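Local coordinates for conserved hypothetical protein TM0937 (Thermotoga maritima, PDB 2ESH) that is of unknown function but probably acts as a transcriptional regulator of the PadR-like family, binding DNA through a winged helix-turn-helix domain, at residues L56-T67 with K78-Y89. Sequence-based numbering, arbitrary orientation. Where two conformers were deposited one is given.
Sequences LADLEESGFLST and KIYRITPQGKLY. With CA (calcium ion), chain B.
F64 and Y89 form an offset stack: their ring centroids lie 4.2 Å apart with the planes tilted by 21°. Y89 has CG anti to the backbone N (chi1 -177°), which swings its ring alongside F64; its CB, placed by the helix backbone, lies over the same F64 face, 3.9 Å from the centroid, a CH-pi contact. S62 O lies over the centre of the opposite face, so the F64 ring is covered on both sides. An alanine at F64 would remove the ring and is likely to leave Y89 without its stacking partner.

Next to the stack, T83 OG1 donates to G63 O over 2.6 Å, in the carbonyl plane and on a lone pair, and accepts from G86 N as the N-cap of the following helix. One hydroxyl thus joins the Schellman end of one helix, where G63 has positive phi, to the start of the next. T83 N reaches F64 O in a nearly straight bond (170° at the hydrogen), although it approaches from above the carbonyl plane.

The Y80 ring is sandwiched between L56 CB, 4.0 Å from its centroid, and T67 OG1 over the opposite face; L65 CD1 meets Y80 CD1 at 3.7 Å. A water lies between K78 NZ and E60 OE2, a bridge that is doubtful because the place of OE2 is uncertain, while T67 O binds the calcium ion.

S66 and R81 are the hydrogen-bonded antiparallel pair, with S66 N 2.7 Å from R81 O. These strands form the hairpin 65-70/77-82, consistent with the wing of a winged helix, which follows helix 52-61 in the chain and leads into the long helix 84-116; L56, L65, I82 and Y89 also touch helix 8-24, through I18 or L19.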
loop_
_atom_site.group_PDB
_atom_site.type_symbol
_atom_site.label_atom_id
_atom_site.label_comp_id
_atom_site.label_asym_id
_atom_site.label_seq_id
_atom_site.Cartn_x
_atom_site.Cartn_y
_atom_site.Cartn_z
ATOM N N LEU A 56 -4.983 6.451 4.798
ATOM C CA LEU A 56 -5.650 7.402 3.921
ATOM C C LEU A 56 -5.559 8.870 4.408
ATOM O O LEU A 56 -5.064 9.707 3.669
ATOM C CB LEU A 56 -7.050 6.999 3.543
ATOM C CG LEU A 56 -7.182 5.684 2.845
ATOM C CD1 LEU A 56 -8.692 5.333 3.065
ATOM C CD2 LEU A 56 -6.892 5.646 1.353
ATOM N N ALA A 57 -6.005 9.203 5.609
ATOM C CA ALA A 57 -5.846 10.593 6.051
ATOM C C ALA A 57 -4.378 11.116 5.969
ATOM O O ALA A 57 -4.072 12.344 5.658
ATOM C CB ALA A 57 -6.421 10.781 7.507
ATOM N N ASP A 58 -3.463 10.209 6.330
ATOM C CA ASP A 58 -1.997 10.436 6.264
ATOM C C ASP A 58 -1.482 10.690 4.816
ATOM O O ASP A 58 -0.667 11.546 4.591
ATOM C CB ASP A 58 -1.289 9.201 6.886
ATOM C CG ASP A 58 -1.314 9.209 8.466
ATOM O OD1 ASP A 58 -1.770 10.199 9.060
ATOM O OD2 ASP A 58 -0.930 8.191 9.115
ATOM N N LEU A 59 -1.972 9.954 3.851
ATOM C CA LEU A 59 -1.466 10.053 2.512
ATOM C C LEU A 59 -2.062 11.336 1.894
ATOM O O LEU A 59 -1.361 12.082 1.137
ATOM C CB LEU A 59 -1.895 8.823 1.710
ATOM C CG LEU A 59 -1.150 7.500 1.856
ATOM C CD1 LEU A 59 -1.886 6.407 1.152
ATOM C CD2 LEU A 59 0.346 7.580 1.336
ATOM N N GLU A 60 -3.330 11.617 2.275
ATOM C CA GLU A 60 -4.002 12.909 2.021
ATOM C C GLU A 60 -3.330 14.121 2.583
ATOM O O GLU A 60 -3.065 15.042 1.848
ATOM C CB GLU A 60 -5.472 12.891 2.447
ATOM C CG GLU A 60 -6.306 14.080 1.804
ATOM C CD GLU A 60 -7.722 14.206 2.445
ATOM O OE1 GLU A 60 -7.952 13.604 3.531
ATOM O OE2 GLU A 60 -8.575 14.960 1.902
ATOM N N GLU A 61 -3.081 14.147 3.888
ATOM C CA GLU A 61 -2.303 15.203 4.455
ATOM C C GLU A 61 -0.963 15.470 3.723
ATOM O O GLU A 61 -0.481 16.629 3.683
ATOM C CB GLU A 61 -1.997 14.935 5.904
ATOM C CG GLU A 61 -1.262 16.116 6.586
ATOM C CD GLU A 61 -1.490 16.062 8.099
ATOM O OE1 GLU A 61 -1.433 14.937 8.694
ATOM O OE2 GLU A 61 -1.763 17.135 8.706
ATOM N N SER A 62 -0.351 14.405 3.191
ATOM C CA SER A 62 0.995 14.510 2.629
ATOM C C SER A 62 0.925 14.925 1.185
ATOM O O SER A 62 1.967 15.252 0.588
ATOM C CB SER A 62 1.768 13.188 2.861
ATOM O OG SER A 62 1.934 12.973 4.311
ATOM N N GLY A 63 -0.297 14.903 0.620
ATOM C CA GLY A 63 -0.605 15.457 -0.722
ATOM C C GLY A 63 -0.486 14.395 -1.808
ATOM O O GLY A 63 -0.454 14.701 -3.035
ATOM N N PHE A 64 -0.505 13.125 -1.386
ATOM C CA PHE A 64 -0.358 12.017 -2.354
ATOM C C PHE A 64 -1.712 11.584 -2.839
ATOM O O PHE A 64 -1.849 10.790 -3.772
ATOM C CB PHE A 64 0.393 10.841 -1.697
ATOM C CG PHE A 64 1.787 11.208 -1.241
ATOM C CD1 PHE A 64 2.613 12.027 -2.058
ATOM C CD2 PHE A 64 2.279 10.749 -0.023
ATOM C CE1 PHE A 64 3.879 12.383 -1.650
ATOM C CE2 PHE A 64 3.598 11.044 0.400
ATOM C CZ PHE A 64 4.393 11.878 -0.407
ATOM N N LEU A 65 -2.720 12.097 -2.165
ATOM C CA LEU A 65 -4.105 11.740 -2.459
ATOM C C LEU A 65 -4.909 13.017 -2.312
ATOM O O LEU A 65 -4.612 13.842 -1.398
ATOM C CB LEU A 65 -4.668 10.741 -1.386
ATOM C CG LEU A 65 -4.242 9.275 -1.362
ATOM C CD1 LEU A 65 -5.083 8.429 -0.506
ATOM C CD2 LEU A 65 -4.182 8.652 -2.767
ATOM N N SER A 66 -5.910 13.175 -3.183
ATOM C CA SER A 66 -6.951 14.221 -2.963
ATOM C C SER A 66 -8.299 13.566 -2.625
ATOM O O SER A 66 -8.490 12.375 -2.830
ATOM C CB SER A 66 -7.128 15.111 -4.176
ATOM O OG SER A 66 -7.592 14.320 -5.265
ATOM N N THR A 67 -9.279 14.370 -2.231
ATOM C CA THR A 67 -10.532 13.820 -1.694
ATOM C C THR A 67 -11.758 14.566 -2.274
ATOM O O THR A 67 -11.707 15.722 -2.523
ATOM C CB THR A 67 -10.291 13.922 -0.221
ATOM O OG1 THR A 67 -10.483 12.677 0.456
ATOM C CG2 THR A 67 -10.770 15.099 0.394
ATOM N N LYS A 78 -16.542 9.625 1.212
ATOM C CA LYS A 78 -15.412 10.454 0.835
ATOM C C LYS A 78 -14.499 9.675 -0.097
ATOM O O LYS A 78 -13.915 8.666 0.314
ATOM C CB LYS A 78 -14.678 10.844 2.092
ATOM C CG LYS A 78 -13.690 11.965 1.853
ATOM C CD LYS A 78 -13.189 12.572 3.112
ATOM C CE LYS A 78 -12.561 13.909 2.866
ATOM N NZ LYS A 78 -12.129 14.599 4.166
ATOM N N ILE A 79 -14.434 10.073 -1.387
ATOM C CA ILE A 79 -13.601 9.391 -2.444
ATOM C C ILE A 79 -12.146 9.895 -2.511
ATOM O O ILE A 79 -11.854 11.090 -2.682
ATOM C CB ILE A 79 -14.248 9.516 -3.780
ATOM C CG1 ILE A 79 -15.730 9.010 -3.728
ATOM C CG2 ILE A 79 -13.475 8.675 -4.832
ATOM C CD1 ILE A 79 -15.926 7.556 -3.213
ATOM N N TYR A 80 -11.207 8.986 -2.337
ATOM C CA TYR A 80 -9.750 9.275 -2.423
ATOM C C TYR A 80 -9.269 9.044 -3.823
ATOM O O TYR A 80 -9.694 8.101 -4.473
ATOM C CB TYR A 80 -8.940 8.394 -1.464
ATOM C CG TYR A 80 -9.256 8.703 -0.076
ATOM C CD1 TYR A 80 -8.425 9.589 0.668
ATOM C CD2 TYR A 80 -10.428 8.185 0.528
ATOM C CE1 TYR A 80 -8.747 9.969 1.971
ATOM C CE2 TYR A 80 -10.779 8.572 1.844
ATOM C CZ TYR A 80 -9.905 9.460 2.560
ATOM O OH TYR A 80 -10.187 9.847 3.860
ATOM N N ARG A 81 -8.353 9.900 -4.278
ATOM C CA ARG A 81 -7.852 9.869 -5.670
ATOM C C ARG A 81 -6.354 10.217 -5.648
ATOM O O ARG A 81 -5.914 11.116 -4.892
ATOM C CB ARG A 81 -8.701 10.864 -6.520
ATOM C CG ARG A 81 -8.217 11.237 -7.909
ATOM C CD ARG A 81 -9.331 12.015 -8.715
ATOM N NE ARG A 81 -10.698 11.470 -8.490
ATOM C CZ ARG A 81 -11.412 10.738 -9.365
ATOM N NH1 ARG A 81 -10.896 10.406 -10.580
ATOM N NH2 ARG A 81 -12.650 10.319 -9.023
ATOM N N ILE A 82 -5.553 9.506 -6.419
ATOM C CA ILE A 82 -4.078 9.836 -6.429
ATOM C C ILE A 82 -3.797 11.222 -7.103
ATOM O O ILE A 82 -4.430 11.559 -8.106
ATOM C CB ILE A 82 -3.153 8.671 -7.020
ATOM C CG1 ILE A 82 -1.691 8.869 -6.522
ATOM C CG2 ILE A 82 -3.326 8.564 -8.555
ATOM C CD1 ILE A 82 -0.795 7.670 -6.652
ATOM N N THR A 83 -2.877 12.009 -6.520
ATOM C CA THR A 83 -2.394 13.198 -7.101
ATOM C C THR A 83 -1.045 12.912 -7.871
ATOM O O THR A 83 -0.453 11.884 -7.655
ATOM C CB THR A 83 -2.073 14.186 -6.013
ATOM O OG1 THR A 83 -0.907 13.704 -5.347
ATOM C CG2 THR A 83 -3.365 14.431 -4.978
ATOM N N PRO A 84 -0.554 13.874 -8.778
ATOM C CA PRO A 84 0.741 13.693 -9.493
ATOM C C PRO A 84 1.924 13.562 -8.502
ATOM O O PRO A 84 2.921 12.894 -8.772
ATOM C CB PRO A 84 0.912 15.010 -10.339
ATOM C CG PRO A 84 -0.522 15.664 -10.421
ATOM C CD PRO A 84 -1.251 15.155 -9.120
ATOM N N GLN A 85 1.836 14.208 -7.372
ATOM C CA GLN A 85 2.830 13.912 -6.311
ATOM C C GLN A 85 2.864 12.441 -5.778
ATOM O O GLN A 85 3.942 11.924 -5.443
ATOM C CB GLN A 85 2.762 14.900 -5.148
ATOM C CG GLN A 85 3.032 16.435 -5.600
ATOM C CD GLN A 85 4.465 16.684 -6.230
ATOM O OE1 GLN A 85 5.455 16.759 -5.488
ATOM N NE2 GLN A 85 4.560 16.828 -7.606
ATOM N N GLY A 86 1.670 11.835 -5.740
ATOM C CA GLY A 86 1.408 10.582 -5.176
ATOM C C GLY A 86 1.937 9.601 -6.147
ATOM O O GLY A 86 2.538 8.594 -5.751
ATOM N N LYS A 87 1.780 9.902 -7.421
ATOM C CA LYS A 87 2.421 9.086 -8.429
ATOM C C LYS A 87 3.962 9.106 -8.387
ATOM O O LYS A 87 4.589 8.074 -8.606
ATOM C CB LYS A 87 1.922 9.402 -9.844
ATOM C CG LYS A 87 0.506 8.980 -10.057
ATOM C CD LYS A 87 0.115 9.390 -11.467
ATOM C CE LYS A 87 -0.884 8.415 -12.161
ATOM N NZ LYS A 87 -0.692 8.296 -13.724
ATOM N N LEU A 88 4.541 10.236 -8.066
ATOM C CA LEU A 88 6.018 10.352 -7.850
ATOM C C LEU A 88 6.486 9.568 -6.622
ATOM O O LEU A 88 7.524 8.929 -6.620
ATOM C CB LEU A 88 6.460 11.842 -7.787
ATOM C CG LEU A 88 6.381 12.588 -9.164
ATOM C CD1 LEU A 88 6.494 14.070 -8.975
ATOM C CD2 LEU A 88 7.565 12.120 -10.103
ATOM N N TYR A 89 5.673 9.559 -5.583
ATOM C CA TYR A 89 5.966 8.778 -4.363
ATOM C C TYR A 89 5.890 7.319 -4.710
ATOM O O TYR A 89 6.791 6.496 -4.332
ATOM C CB TYR A 89 4.999 9.145 -3.280
ATOM C CG TYR A 89 5.203 8.494 -1.959
ATOM C CD1 TYR A 89 6.170 8.975 -1.054
ATOM C CD2 TYR A 89 4.399 7.462 -1.563
ATOM C CE1 TYR A 89 6.300 8.428 0.214
ATOM C CE2 TYR A 89 4.524 6.896 -0.279
ATOM C CZ TYR A 89 5.440 7.393 0.591
ATOM O OH TYR A 89 5.549 6.828 1.792
HETATM CA CA CA B . -11.119 18.233 -2.297
HETATM O O HOH W 1 -10.275 16.606 3.522
HETATM O O HOH W 2 -5.949 14.313 -7.372
HETATM O O HOH W 3 -12.114 17.056 -0.375
#